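Local coordinates for protein tRNA (adenine(22)-N(1))-methyltransferase (PDB 6Q56) that catalyses the S-adenosyl-L-methionine-dependent methylation of N1 of adenosine 22 in tRNA, giving N(1)-methyladenosine, at residues A21-I26 with E87-I93; W132-E136 with R163-Y167; V144-E148 with N187-K193; W194-L198 with L231-I235. The protein carries 2 engineered substitutions. All coordinates share one frame; numbering follows the deposited sequence.

Interaction 1: A21-I26 with E87-I93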
loop_
_atom_site.group_PDB
_atom_site.type_symbol
_atom_site.label_atom_id
_atom_site.label_comp_id
_atom_site.label_asym_id
_atom_site.label_seq_id
_atom_site.Cartn_x
_atom_site.Cartn_y
_atom_site.Cartn_z
ATOM N N ALA A 21 7.790 -18.104 -2.395
ATOM C CA ALA A 21 8.309 -17.040 -1.560
ATOM C C ALA A 21 7.967 -17.196 -0.088
ATOM O O ALA A 21 6.967 -17.792 0.277
ATOM C CB ALA A 21 7.797 -15.700 -2.054
ATOM N N VAL A 22 8.818 -16.634 0.752
ATOM C CA VAL A 22 8.579 -16.610 2.173
ATOM C C VAL A 22 8.053 -15.199 2.336
ATOM O O VAL A 22 8.736 -14.244 2.004
ATOM C CB VAL A 22 9.846 -16.800 3.000
ATOM C CG1 VAL A 22 9.552 -16.524 4.455
ATOM C CG2 VAL A 22 10.383 -18.199 2.819
ATOM N N MET A 23 6.830 -15.072 2.819
ATOM C CA MET A 23 6.215 -13.771 2.968
ATOM C C MET A 23 6.001 -13.369 4.403
ATOM O O MET A 23 5.822 -14.202 5.275
ATOM C CB MET A 23 4.852 -13.792 2.302
ATOM C CG MET A 23 4.028 -14.979 2.743
ATOM S SD MET A 23 2.270 -14.767 2.509
ATOM C CE MET A 23 2.055 -13.173 3.278
ATOM N N ALA A 24 6.009 -12.066 4.620
ATOM C CA ALA A 24 5.769 -11.505 5.924
ATOM C C ALA A 24 4.595 -10.570 5.773
ATOM O O ALA A 24 4.642 -9.624 5.008
ATOM C CB ALA A 24 6.982 -10.766 6.437
ATOM N N ASP A 25 3.538 -10.853 6.510
ATOM C CA ASP A 25 2.344 -10.039 6.484
ATOM C C ASP A 25 2.340 -9.204 7.745
ATOM O O ASP A 25 2.157 -9.714 8.836
ATOM C CB ASP A 25 1.096 -10.910 6.405
ATOM C CG ASP A 25 -0.163 -10.107 6.156
ATOM O OD1 ASP A 25 -0.056 -8.954 5.714
ATOM O OD2 ASP A 25 -1.254 -10.639 6.398
ATOM N N ILE A 26 2.560 -7.912 7.578
ATOM C CA ILE A 26 2.600 -6.989 8.686
ATOM C C ILE A 26 1.191 -6.543 9.046
ATOM O O ILE A 26 0.416 -6.160 8.182
ATOM C CB ILE A 26 3.471 -5.782 8.335
ATOM C CG1 ILE A 26 4.749 -6.254 7.647
ATOM C CG2 ILE A 26 3.785 -4.968 9.573
ATOM C CD1 ILE A 26 5.557 -7.240 8.455
ATOM N N GLU A 87 14.913 -12.714 5.853
ATOM C CA GLU A 87 14.055 -13.812 6.252
ATOM C C GLU A 87 12.933 -14.004 5.248
ATOM O O GLU A 87 12.614 -15.122 4.872
ATOM C CB GLU A 87 13.484 -13.549 7.638
ATOM C CG GLU A 87 12.723 -14.717 8.207
ATOM C CD GLU A 87 12.481 -14.580 9.687
ATOM O OE1 GLU A 87 12.428 -13.441 10.177
ATOM O OE2 GLU A 87 12.344 -15.618 10.351
ATOM N N ALA A 88 12.337 -12.903 4.815
ATOM C CA ALA A 88 11.240 -12.966 3.864
ATOM C C ALA A 88 11.621 -12.476 2.477
ATOM O O ALA A 88 12.471 -11.616 2.318
ATOM C CB ALA A 88 10.063 -12.165 4.387
ATOM N N ASP A 89 10.971 -13.046 1.477
ATOM C CA ASP A 89 11.212 -12.693 0.092
ATOM C C ASP A 89 10.137 -11.759 -0.444
ATOM O O ASP A 89 10.276 -11.169 -1.499
ATOM C CB ASP A 89 11.256 -13.958 -0.742
ATOM C CG ASP A 89 12.405 -14.843 -0.364
ATOM O OD1 ASP A 89 13.522 -14.317 -0.243
ATOM O OD2 ASP A 89 12.190 -16.054 -0.176
ATOM N N ALA A 90 9.062 -11.644 0.309
ATOM C CA ALA A 90 7.961 -10.783 -0.055
ATOM C C ALA A 90 7.379 -10.229 1.220
ATOM O O ALA A 90 7.320 -10.911 2.222
ATOM C CB ALA A 90 6.911 -11.551 -0.825
ATOM N N ILE A 91 6.947 -8.985 1.177
ATOM C CA ILE A 91 6.370 -8.371 2.342
ATOM C C ILE A 91 5.057 -7.717 1.989
ATOM O O ILE A 91 4.978 -6.903 1.087
ATOM C CB ILE A 91 7.315 -7.338 2.954
ATOM C CG1 ILE A 91 8.637 -8.003 3.319
ATOM C CG2 ILE A 91 6.677 -6.705 4.172
ATOM C CD1 ILE A 91 9.526 -7.141 4.164
ATOM N N THR A 92 4.026 -8.091 2.724
ATOM C CA THR A 92 2.705 -7.543 2.515
ATOM C C THR A 92 2.292 -6.680 3.690
ATOM O O THR A 92 2.395 -7.080 4.836
ATOM C CB THR A 92 1.655 -8.652 2.324
ATOM O OG1 THR A 92 1.741 -9.591 3.397
ATOM C CG2 THR A 92 1.867 -9.375 1.030
ATOM N N ILE A 93 1.810 -5.488 3.377
ATOM C CA ILE A 93 1.323 -4.552 4.371
ATOM C C ILE A 93 0.039 -3.968 3.807
ATOM O O ILE A 93 0.067 -3.222 2.842
ATOM C CB ILE A 93 2.318 -3.424 4.658
ATOM C CG1 ILE A 93 3.747 -3.956 4.723
ATOM C CG2 ILE A 93 1.947 -2.732 5.953
ATOM C CD1 ILE A 93 4.786 -2.889 4.970
#
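Val-22 and Ala-90 start a ladder of backbone bonds that joins strand 21-26 to strand 90-96 in parallel, inside the sheet of a Rossmann-like methyltransferase. Val-22 O accepts two amides: Asp-89 N at 2.6 Å, in the carbonyl plane, and Ala-90 N, tilted from it. Ala-24 N then donates to Ala-90 O, Thr-92 N returns a bond of 2.8 Å to Ala-24 O, and Ile-26 N meets Thr-92 O at 2.9 Å. CA-H...O contacts supplement this ladder, among them Met-23 CA to Ala-90 O.

One side-chain bond is added on the face that carries Met-23, Asp-25 and Thr-92. Thr-92 OG1 sits between its own N and carbonyl carbon (chi1 52°), which turns the hydroxyl to the neighbouring strand, where it donates to Asp-25 OD1 at 3.0 Å from above the carboxylate plane. The other oxygen, OD2, is hydrogen-bonded to Ser-28 OG. Met-23 CE rests 3.6 Å from Thr-92 OG1, and helix 32-39 lies over this face through Leu-33 and Ala-37.

Apolar contacts occupy the reverse face. Ala-24 CB meets Ala-88 CB at 4.0 Å, while Ile-26 and Ile-93 run side by side in the same direction, CG1 to CG1 at 3.9 Å. Val-22 CG1 instead leans on the carbonyl oxygen of Glu-87, whose carboxylate is engaged by Arg-75.

Both oxygens of the buried Asp-25 thus have hydroxyl partners, Thr-92 OG1 and Ser-28 OG, which restrict the turning of the carboxylate and match its polar atoms within the buried sheet.

Interaction 2: W132-E136 with R163-Y167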
loop_
_atom_site.group_PDB
_atom_site.type_symbol
_atom_site.label_atom_id
_atom_site.label_comp_id
_atom_site.label_asym_id
_atom_site.label_seq_id
_atom_site.Cartn_x
_atom_site.Cartn_y
_atom_site.Cartn_z
ATOM N N TRP A 132 8.190 7.322 -0.503
ATOM C CA TRP A 132 9.162 6.528 0.226
ATOM C C TRP A 132 9.872 5.556 -0.707
ATOM O O TRP A 132 11.078 5.418 -0.655
ATOM C CB TRP A 132 8.502 5.764 1.365
ATOM C CG TRP A 132 9.482 5.037 2.183
ATOM C CD1 TRP A 132 10.162 5.514 3.250
ATOM C CD2 TRP A 132 9.927 3.701 1.986
ATOM N NE1 TRP A 132 10.997 4.555 3.744
ATOM C CE2 TRP A 132 10.872 3.428 2.981
ATOM C CE3 TRP A 132 9.614 2.704 1.067
ATOM C CZ2 TRP A 132 11.505 2.204 3.085
ATOM C CZ3 TRP A 132 10.242 1.494 1.172
ATOM C CH2 TRP A 132 11.175 1.252 2.172
ATOM N N LEU A 133 9.109 4.888 -1.557
ATOM C CA LEU A 133 9.665 3.931 -2.499
ATOM C C LEU A 133 10.695 4.577 -3.412
ATOM O O LEU A 133 11.773 4.040 -3.628
ATOM C CB LEU A 133 8.564 3.325 -3.363
ATOM C CG LEU A 133 7.646 2.312 -2.705
ATOM C CD1 LEU A 133 6.606 1.860 -3.703
ATOM C CD2 LEU A 133 8.427 1.132 -2.169
ATOM N N TYR A 134 10.356 5.736 -3.943
ATOM C CA TYR A 134 11.245 6.447 -4.844
ATOM C C TYR A 134 12.557 6.827 -4.165
ATOM O O TYR A 134 13.557 7.055 -4.818
ATOM C CB TYR A 134 10.554 7.693 -5.393
ATOM C CG TYR A 134 11.319 8.369 -6.485
ATOM C CD1 TYR A 134 11.131 8.018 -7.804
ATOM C CD2 TYR A 134 12.238 9.353 -6.196
ATOM C CE1 TYR A 134 11.838 8.635 -8.810
ATOM C CE2 TYR A 134 12.952 9.973 -7.193
ATOM C CZ TYR A 134 12.745 9.613 -8.498
ATOM O OH TYR A 134 13.448 10.233 -9.490
ATOM N N LYS A 135 12.468 7.074 -2.873
ATOM C CA LYS A 135 13.601 7.537 -2.105
ATOM C C LYS A 135 14.525 6.406 -1.736
ATOM O O LYS A 135 15.724 6.586 -1.668
ATOM C CB LYS A 135 13.108 8.265 -0.853
ATOM C CG LYS A 135 14.127 8.405 0.258
ATOM C CD LYS A 135 13.581 9.194 1.431
ATOM C CE LYS A 135 12.681 8.351 2.315
ATOM N NZ LYS A 135 13.438 7.460 3.225
ATOM N N GLU A 136 13.957 5.235 -1.474
ATOM C CA GLU A 136 14.754 4.076 -1.094
ATOM C C GLU A 136 15.140 3.270 -2.325
ATOM O O GLU A 136 15.567 2.120 -2.219
ATOM C CB GLU A 136 13.977 3.194 -0.115
ATOM C CG GLU A 136 13.583 3.896 1.173
ATOM C CD GLU A 136 14.783 4.353 1.980
ATOM O OE1 GLU A 136 15.925 4.040 1.580
ATOM O OE2 GLU A 136 14.586 5.023 3.015
ATOM N N ARG A 163 13.826 3.256 -10.243
ATOM C CA ARG A 163 12.695 4.046 -9.755
ATOM C C ARG A 163 11.984 4.958 -10.758
ATOM O O ARG A 163 10.798 5.219 -10.613
ATOM C CB ARG A 163 13.130 4.894 -8.564
ATOM C CG ARG A 163 14.217 5.897 -8.880
ATOM C CD ARG A 163 14.596 6.668 -7.640
ATOM N NE ARG A 163 15.535 7.743 -7.903
ATOM C CZ ARG A 163 15.964 8.580 -6.971
ATOM N NH1 ARG A 163 15.525 8.463 -5.737
ATOM N NH2 ARG A 163 16.820 9.535 -7.271
ATOM N N ASP A 164 12.703 5.448 -11.758
ATOM C CA ASP A 164 12.125 6.340 -12.755
ATOM C C ASP A 164 11.355 5.609 -13.844
ATOM O O ASP A 164 10.454 6.163 -14.451
ATOM C CB ASP A 164 13.227 7.167 -13.414
ATOM C CG ASP A 164 13.750 8.272 -12.521
ATOM O OD1 ASP A 164 12.968 8.817 -11.723
ATOM O OD2 ASP A 164 14.944 8.600 -12.628
ATOM N N ALA A 165 11.733 4.367 -14.097
ATOM C CA ALA A 165 11.107 3.573 -15.148
ATOM C C ALA A 165 9.589 3.659 -15.192
ATOM O O ALA A 165 9.010 3.994 -16.213
ATOM C CB ALA A 165 11.537 2.124 -15.034
ATOM N N ALA A 166 8.951 3.333 -14.080
ATOM C CA ALA A 166 7.497 3.340 -13.999
ATOM C C ALA A 166 6.903 4.720 -14.237
ATOM O O ALA A 166 5.745 4.843 -14.612
ATOM C CB ALA A 166 7.042 2.802 -12.654
ATOM N N TYR A 167 7.703 5.754 -14.020
ATOM C CA TYR A 167 7.243 7.122 -14.191
ATOM C C TYR A 167 7.535 7.717 -15.553
ATOM O O TYR A 167 7.315 8.892 -15.776
ATOM C CB TYR A 167 7.830 8.000 -13.104
ATOM C CG TYR A 167 7.311 7.647 -11.746
ATOM C CD1 TYR A 167 6.091 8.111 -11.319
ATOM C CD2 TYR A 167 8.031 6.838 -10.902
ATOM C CE1 TYR A 167 5.602 7.789 -10.079
ATOM C CE2 TYR A 167 7.555 6.509 -9.659
ATOM C CZ TYR A 167 6.336 6.987 -9.256
ATOM O OH TYR A 167 5.852 6.666 -8.027
HETATM O O HOH W 1 17.008 9.239 -2.822
#
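Tyr-134 lies flat against the guanidinium of Arg-163 in a cation-pi stack that ties the last turn of helix 127-135 to the loop between strand 151-159 and helix 172-178. The planes are only 9° apart and the centres 4.0 Å. The arginine side chain passes over the ring at about a right angle to the tyrosine's long direction: CD stands over the ring centre, 3.5 Å from the centroid, and makes a CH-pi contact, while the guanidinium beyond it is displaced toward CE2. Arg-163 CG lies between its own N and carbonyl carbon (chi1 62°), and the extended chain from there carries the guanidinium across the ring face.

At the ring edge the hydroxyl OH donates to Asp-164 OD1 at 2.7 Å, reaching the carboxylate on its syn side, with the carboxylate turned obliquely to the ring. Tyr-167 CE2 approaches Tyr-134 CD1 obliquely at 4.3 Å, and Leu-172 and Met-176 of helix 172-178 touch both tyrosines. A leucine in place of Tyr-134 would probably leave Asp-164 OD1 without its hydroxyl mate and the Arg-163 guanidinium without a flat surface to lie on.

The same arginine also grips the backbone of that turn: NH1 donates to Tyr-134 O at 2.6 Å, with an N-H...O angle of 158° and the oxygen close to the guanidinium plane.

Interaction 3: V144-E148 with N187-K193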
loop_
_atom_site.group_PDB
_atom_site.type_symbol
_atom_site.label_atom_id
_atom_site.label_comp_id
_atom_site.label_asym_id
_atom_site.label_seq_id
_atom_site.Cartn_x
_atom_site.Cartn_y
_atom_site.Cartn_z
ATOM N N VAL A 144 -2.671 -1.622 -8.954
ATOM C CA VAL A 144 -4.041 -1.942 -9.274
ATOM C C VAL A 144 -4.929 -1.107 -8.377
ATOM O O VAL A 144 -4.595 -0.841 -7.233
ATOM C CB VAL A 144 -4.378 -3.436 -9.087
ATOM C CG1 VAL A 144 -4.076 -3.888 -7.681
ATOM C CG2 VAL A 144 -5.841 -3.685 -9.379
ATOM N N ILE A 145 -6.060 -0.684 -8.907
ATOM C CA ILE A 145 -7.016 0.061 -8.121
ATOM C C ILE A 145 -8.355 -0.560 -8.422
ATOM O O ILE A 145 -8.773 -0.642 -9.567
ATOM C CB ILE A 145 -7.051 1.568 -8.397
ATOM C CG1 ILE A 145 -7.992 2.226 -7.386
ATOM C CG2 ILE A 145 -7.517 1.846 -9.810
ATOM C CD1 ILE A 145 -7.945 3.730 -7.343
ATOM N N LEU A 146 -9.013 -1.016 -7.374
ATOM C CA LEU A 146 -10.296 -1.656 -7.502
ATOM C C LEU A 146 -11.190 -1.179 -6.392
ATOM O O LEU A 146 -10.743 -0.509 -5.478
ATOM C CB LEU A 146 -10.116 -3.164 -7.379
ATOM C CG LEU A 146 -9.151 -3.783 -8.382
ATOM C CD1 LEU A 146 -8.647 -5.131 -7.905
ATOM C CD2 LEU A 146 -9.796 -3.906 -9.750
ATOM N N GLU A 147 -12.459 -1.539 -6.460
ATOM C CA GLU A 147 -13.368 -1.170 -5.397
ATOM C C GLU A 147 -14.030 -2.429 -4.861
ATOM O O GLU A 147 -14.203 -3.412 -5.574
ATOM C CB GLU A 147 -14.383 -0.115 -5.839
ATOM C CG GLU A 147 -15.616 -0.628 -6.541
ATOM C CD GLU A 147 -16.520 0.505 -6.986
ATOM O OE1 GLU A 147 -16.337 1.636 -6.497
ATOM O OE2 GLU A 147 -17.408 0.267 -7.829
ATOM N N GLU A 148 -14.367 -2.390 -3.585
ATOM C CA GLU A 148 -15.010 -3.502 -2.927
ATOM C C GLU A 148 -15.959 -2.955 -1.890
ATOM O O GLU A 148 -15.563 -2.187 -1.026
ATOM C CB GLU A 148 -13.984 -4.409 -2.257
ATOM C CG GLU A 148 -14.587 -5.643 -1.617
ATOM C CD GLU A 148 -13.548 -6.663 -1.202
ATOM O OE1 GLU A 148 -12.354 -6.324 -1.170
ATOM O OE2 GLU A 148 -13.930 -7.804 -0.902
ATOM N N ASN A 187 -8.765 3.496 -15.286
ATOM C CA ASN A 187 -9.983 2.709 -15.220
ATOM C C ASN A 187 -11.088 3.466 -14.489
ATOM O O ASN A 187 -10.855 4.513 -13.912
ATOM C CB ASN A 187 -9.731 1.327 -14.628
ATOM C CG ASN A 187 -9.409 1.360 -13.157
ATOM O OD1 ASN A 187 -9.750 2.295 -12.453
ATOM N ND2 ASN A 187 -8.763 0.313 -12.682
ATOM N N ALA A 188 -12.298 2.936 -14.548
ATOM C CA ALA A 188 -13.451 3.581 -13.932
ATOM C C ALA A 188 -13.252 3.966 -12.475
ATOM O O ALA A 188 -13.571 5.070 -12.077
ATOM C CB ALA A 188 -14.680 2.701 -14.068
ATOM N N VAL A 189 -12.740 3.040 -11.682
ATOM C CA VAL A 189 -12.530 3.289 -10.270
ATOM C C VAL A 189 -11.569 4.446 -10.085
ATOM O O VAL A 189 -11.776 5.315 -9.256
ATOM C CB VAL A 189 -11.995 2.034 -9.566
ATOM C CG1 VAL A 189 -11.757 2.305 -8.098
ATOM C CG2 VAL A 189 -12.969 0.886 -9.736
ATOM N N PHE A 190 -10.513 4.426 -10.881
ATOM C CA PHE A 190 -9.480 5.451 -10.851
ATOM C C PHE A 190 -10.045 6.834 -11.160
ATOM O O PHE A 190 -9.840 7.774 -10.406
ATOM C CB PHE A 190 -8.367 5.103 -11.840
ATOM C CG PHE A 190 -7.335 6.171 -11.995
ATOM C CD1 PHE A 190 -6.219 6.192 -11.188
ATOM C CD2 PHE A 190 -7.479 7.154 -12.951
ATOM C CE1 PHE A 190 -5.264 7.172 -11.331
ATOM C CE2 PHE A 190 -6.528 8.139 -13.096
ATOM C CZ PHE A 190 -5.419 8.147 -12.287
ATOM N N LEU A 191 -10.751 6.948 -12.275
ATOM C CA LEU A 191 -11.340 8.216 -12.681
ATOM C C LEU A 191 -12.306 8.728 -11.628
ATOM O O LEU A 191 -12.262 9.882 -11.249
ATOM C CB LEU A 191 -12.066 8.071 -14.014
ATOM C CG LEU A 191 -11.180 7.948 -15.247
ATOM C CD1 LEU A 191 -12.026 7.666 -16.468
ATOM C CD2 LEU A 191 -10.351 9.199 -15.447
ATOM N N LYS A 192 -13.175 7.847 -11.164
ATOM C CA LYS A 192 -14.160 8.195 -10.156
ATOM C C LYS A 192 -13.491 8.708 -8.888
ATOM O O LYS A 192 -13.901 9.710 -8.329
ATOM C CB LYS A 192 -15.047 6.989 -9.844
ATOM C CG LYS A 192 -15.997 7.191 -8.686
ATOM C CD LYS A 192 -17.176 6.241 -8.758
ATOM C CE LYS A 192 -16.739 4.795 -8.689
ATOM N NZ LYS A 192 -17.861 3.882 -8.365
ATOM N N LYS A 193 -12.455 8.013 -8.444
ATOM C CA LYS A 193 -11.749 8.403 -7.235
ATOM C C LYS A 193 -11.097 9.765 -7.351
ATOM O O LYS A 193 -11.179 10.571 -6.448
ATOM C CB LYS A 193 -10.682 7.374 -6.882
ATOM C CG LYS A 193 -9.747 7.812 -5.765
ATOM C CD LYS A 193 -8.792 6.709 -5.354
ATOM C CE LYS A 193 -7.686 7.220 -4.450
ATOM N NZ LYS A 193 -8.086 7.337 -3.027
#
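Ile-145 turns CG1 anti to its backbone N (chi1 -174°), and its extended chain reaches toward helix 188-210; Asn-187, with CG between N and the carbonyl carbon (chi1 70°), points its amide at the same isoleucine. That amide works in two directions. ND2 donates to Ile-145 O at 3.3 Å, lying in the carbonyl plane, while OD1 accepts Phe-190 N at 2.8 Å, almost in line with the side-chain carbonyl, as the N-cap of the helix.

The isoleucine side chain lies against this cap. Its CG2 is 3.5 Å from Asn-187 ND2 and also touches Phe-190 CB. CG1 packs against Val-189 CG1 at 3.8 Å, and CD1 meets the methylene CD of Lys-193. Leu-182 of helix 180-185 closes on both Ile-145 and Phe-190. Farther along, Glu-147 and Lys-192 cross at about a right angle and form a weak salt bridge, NZ to OE1 at 3.3 Å.

Segment 188-193 of the helix runs nearly perpendicular to strand segment 144-148, at 82°, and the helix meets the edge strand of the sheet with its N-cap and opening turns. One amide therefore both caps the helix and anchors it to the strand backbone, with an apolar patch beside it and a loosely held ion pair at its margin.

Interaction 4: W194-L198 with L231-I235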
loop_
_atom_site.group_PDB
_atom_site.type_symbol
_atom_site.label_atom_id
_atom_site.label_comp_id
_atom_site.label_asym_id
_atom_site.label_seq_id
_atom_site.Cartn_x
_atom_site.Cartn_y
_atom_site.Cartn_z
ATOM N N TRP A 194 -10.435 10.013 -8.464
ATOM C CA TRP A 194 -9.741 11.271 -8.638
ATOM C C TRP A 194 -10.644 12.399 -9.091
ATOM O O TRP A 194 -10.407 13.543 -8.760
ATOM C CB TRP A 194 -8.533 11.066 -9.544
ATOM C CG TRP A 194 -7.571 10.169 -8.868
ATOM C CD1 TRP A 194 -7.225 8.908 -9.228
ATOM C CD2 TRP A 194 -6.878 10.445 -7.653
ATOM N NE1 TRP A 194 -6.334 8.390 -8.324
ATOM C CE2 TRP A 194 -6.109 9.316 -7.345
ATOM C CE3 TRP A 194 -6.826 11.546 -6.803
ATOM C CZ2 TRP A 194 -5.298 9.259 -6.232
ATOM C CZ3 TRP A 194 -6.028 11.485 -5.703
ATOM C CH2 TRP A 194 -5.272 10.352 -5.421
ATOM N N THR A 195 -11.690 12.071 -9.829
ATOM C CA THR A 195 -12.629 13.079 -10.269
ATOM C C THR A 195 -13.301 13.658 -9.033
ATOM O O THR A 195 -13.471 14.857 -8.920
ATOM C CB THR A 195 -13.677 12.494 -11.219
ATOM O OG1 THR A 195 -13.058 12.169 -12.464
ATOM C CG2 THR A 195 -14.796 13.485 -11.460
ATOM N N GLN A 196 -13.665 12.793 -8.099
ATOM C CA GLN A 196 -14.297 13.225 -6.867
ATOM C C GLN A 196 -13.306 14.010 -6.020
ATOM O O GLN A 196 -13.661 15.006 -5.411
ATOM C CB GLN A 196 -14.845 12.026 -6.083
ATOM C CG GLN A 196 -16.043 11.363 -6.749
ATOM C CD GLN A 196 -16.318 9.963 -6.231
ATOM O OE1 GLN A 196 -15.652 9.483 -5.323
ATOM N NE2 GLN A 196 -17.296 9.299 -6.823
ATOM N N GLU A 197 -12.057 13.563 -5.991
ATOM C CA GLU A 197 -11.033 14.243 -5.215
ATOM C C GLU A 197 -10.839 15.655 -5.735
ATOM O O GLU A 197 -10.665 16.588 -4.971
ATOM C CB GLU A 197 -9.709 13.488 -5.277
ATOM C CG GLU A 197 -8.589 14.141 -4.495
ATOM C CD GLU A 197 -8.808 14.099 -2.998
ATOM O OE1 GLU A 197 -9.578 13.244 -2.530
ATOM O OE2 GLU A 197 -8.201 14.921 -2.289
ATOM N N LEU A 198 -10.864 15.799 -7.048
ATOM C CA LEU A 198 -10.689 17.098 -7.656
ATOM C C LEU A 198 -11.866 17.982 -7.277
ATOM O O LEU A 198 -11.687 19.134 -6.904
ATOM C CB LEU A 198 -10.574 16.974 -9.166
ATOM C CG LEU A 198 -10.800 18.251 -9.964
ATOM C CD1 LEU A 198 -9.761 19.307 -9.640
ATOM C CD2 LEU A 198 -10.802 17.934 -11.442
ATOM N N LEU A 231 -4.455 17.133 -10.845
ATOM C CA LEU A 231 -5.518 16.176 -11.058
ATOM C C LEU A 231 -6.137 16.366 -12.433
ATOM O O LEU A 231 -6.479 15.408 -13.105
ATOM C CB LEU A 231 -6.580 16.303 -9.972
ATOM C CG LEU A 231 -6.109 15.858 -8.593
ATOM C CD1 LEU A 231 -7.223 16.002 -7.577
ATOM C CD2 LEU A 231 -5.590 14.433 -8.645
ATOM N N LYS A 232 -6.270 17.611 -12.853
ATOM C CA LYS A 232 -6.849 17.899 -14.148
ATOM C C LYS A 232 -6.034 17.243 -15.256
ATOM O O LYS A 232 -6.582 16.765 -16.230
ATOM C CB LYS A 232 -6.942 19.405 -14.376
ATOM C CG LYS A 232 -7.607 19.777 -15.684
ATOM C CD LYS A 232 -7.695 21.277 -15.877
ATOM C CE LYS A 232 -8.034 21.613 -17.321
ATOM N NZ LYS A 232 -8.426 23.034 -17.509
ATOM N N GLU A 233 -4.722 17.214 -15.085
ATOM C CA GLU A 233 -3.827 16.625 -16.071
ATOM C C GLU A 233 -3.904 15.103 -16.117
ATOM O O GLU A 233 -3.487 14.491 -17.089
ATOM C CB GLU A 233 -2.383 17.064 -15.805
ATOM C CG GLU A 233 -2.139 18.557 -15.963
ATOM C CD GLU A 233 -0.746 18.984 -15.533
ATOM O OE1 GLU A 233 0.030 18.135 -15.056
ATOM O OE2 GLU A 233 -0.425 20.179 -15.673
ATOM N N VAL A 234 -4.423 14.483 -15.067
ATOM C CA VAL A 234 -4.507 13.030 -15.045
ATOM C C VAL A 234 -5.854 12.449 -15.451
ATOM O O VAL A 234 -5.945 11.269 -15.733
ATOM C CB VAL A 234 -4.158 12.461 -13.665
ATOM C CG1 VAL A 234 -2.709 12.734 -13.324
ATOM C CG2 VAL A 234 -5.076 13.029 -12.611
ATOM N N ILE A 235 -6.899 13.259 -15.480
ATOM C CA ILE A 235 -8.206 12.750 -15.854
ATOM C C ILE A 235 -8.721 13.393 -17.137
ATOM O O ILE A 235 -9.897 13.282 -17.459
ATOM C CB ILE A 235 -9.237 12.966 -14.741
ATOM C CG1 ILE A 235 -9.614 14.432 -14.633
ATOM C CG2 ILE A 235 -8.696 12.488 -13.412
ATOM C CD1 ILE A 235 -10.568 14.702 -13.501
#
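Leu-231 inserts its two methyl branches between residues of helix 188-210, and the contact is carried by apolar side chains. CD2 comes within 3.6 Å of Trp-194 CE3, approaching the indole obliquely, with the two side chains crossing at about a right angle. CD1 reaches the other way, lying 3.6 Å from Leu-198 CA and 3.8 Å from Leu-198 CB, and also touches the CG methylene of Glu-197. In Leu-231 the branch point CG is anti to the carbonyl carbon (chi1 -69°), which directs both methyls at the opposing helix. Replacing this leucine with alanine would probably open a gap between Trp-194 and Leu-198 and leave the indole freer to shift.

One turn later Ile-235 continues the apolar seam, its CG2 against Trp-194 CB at 4.1 Å and its CD1 against Leu-198 CD2 at 3.8 Å.

A polar neighbour, Thr-195, places OG1 3.7 Å from Ile-235 CD1 in van der Waals contact; the hydroxyl is hydrogen-bonded to Leu-191 O within its own helix. Helix 172-178 touches the seam through Val-178, on Trp-194, and Leu-177, on Leu-231.

The contact joins the early turns of helix 188-210 to the end region of helix 215-234, the two arms of the C-terminal helical hairpin of TrmK.

From the N terminus, interaction 1 comes first: strand 21-26 pairs with strand 90-96 and closes a loop holding two further strands of the sheet and their helices. It is complete before the others open. Interactions 2 and 3 cross, since their segments alternate along the chain: 132-136 and 144-148 precede 163-167 and 187-193. Interaction 2 ties helix 127-135 to the loop before helix 172-178, and interaction 3 sets helix 188-210 against edge strand 139-148. Interaction 4 follows in series, closing the hairpin of helices 188-210 and 215-234. Interactions 3 and 4 share helix 188-210 and touch through Leu-191 and Ile-235, linking sheet to hairpin.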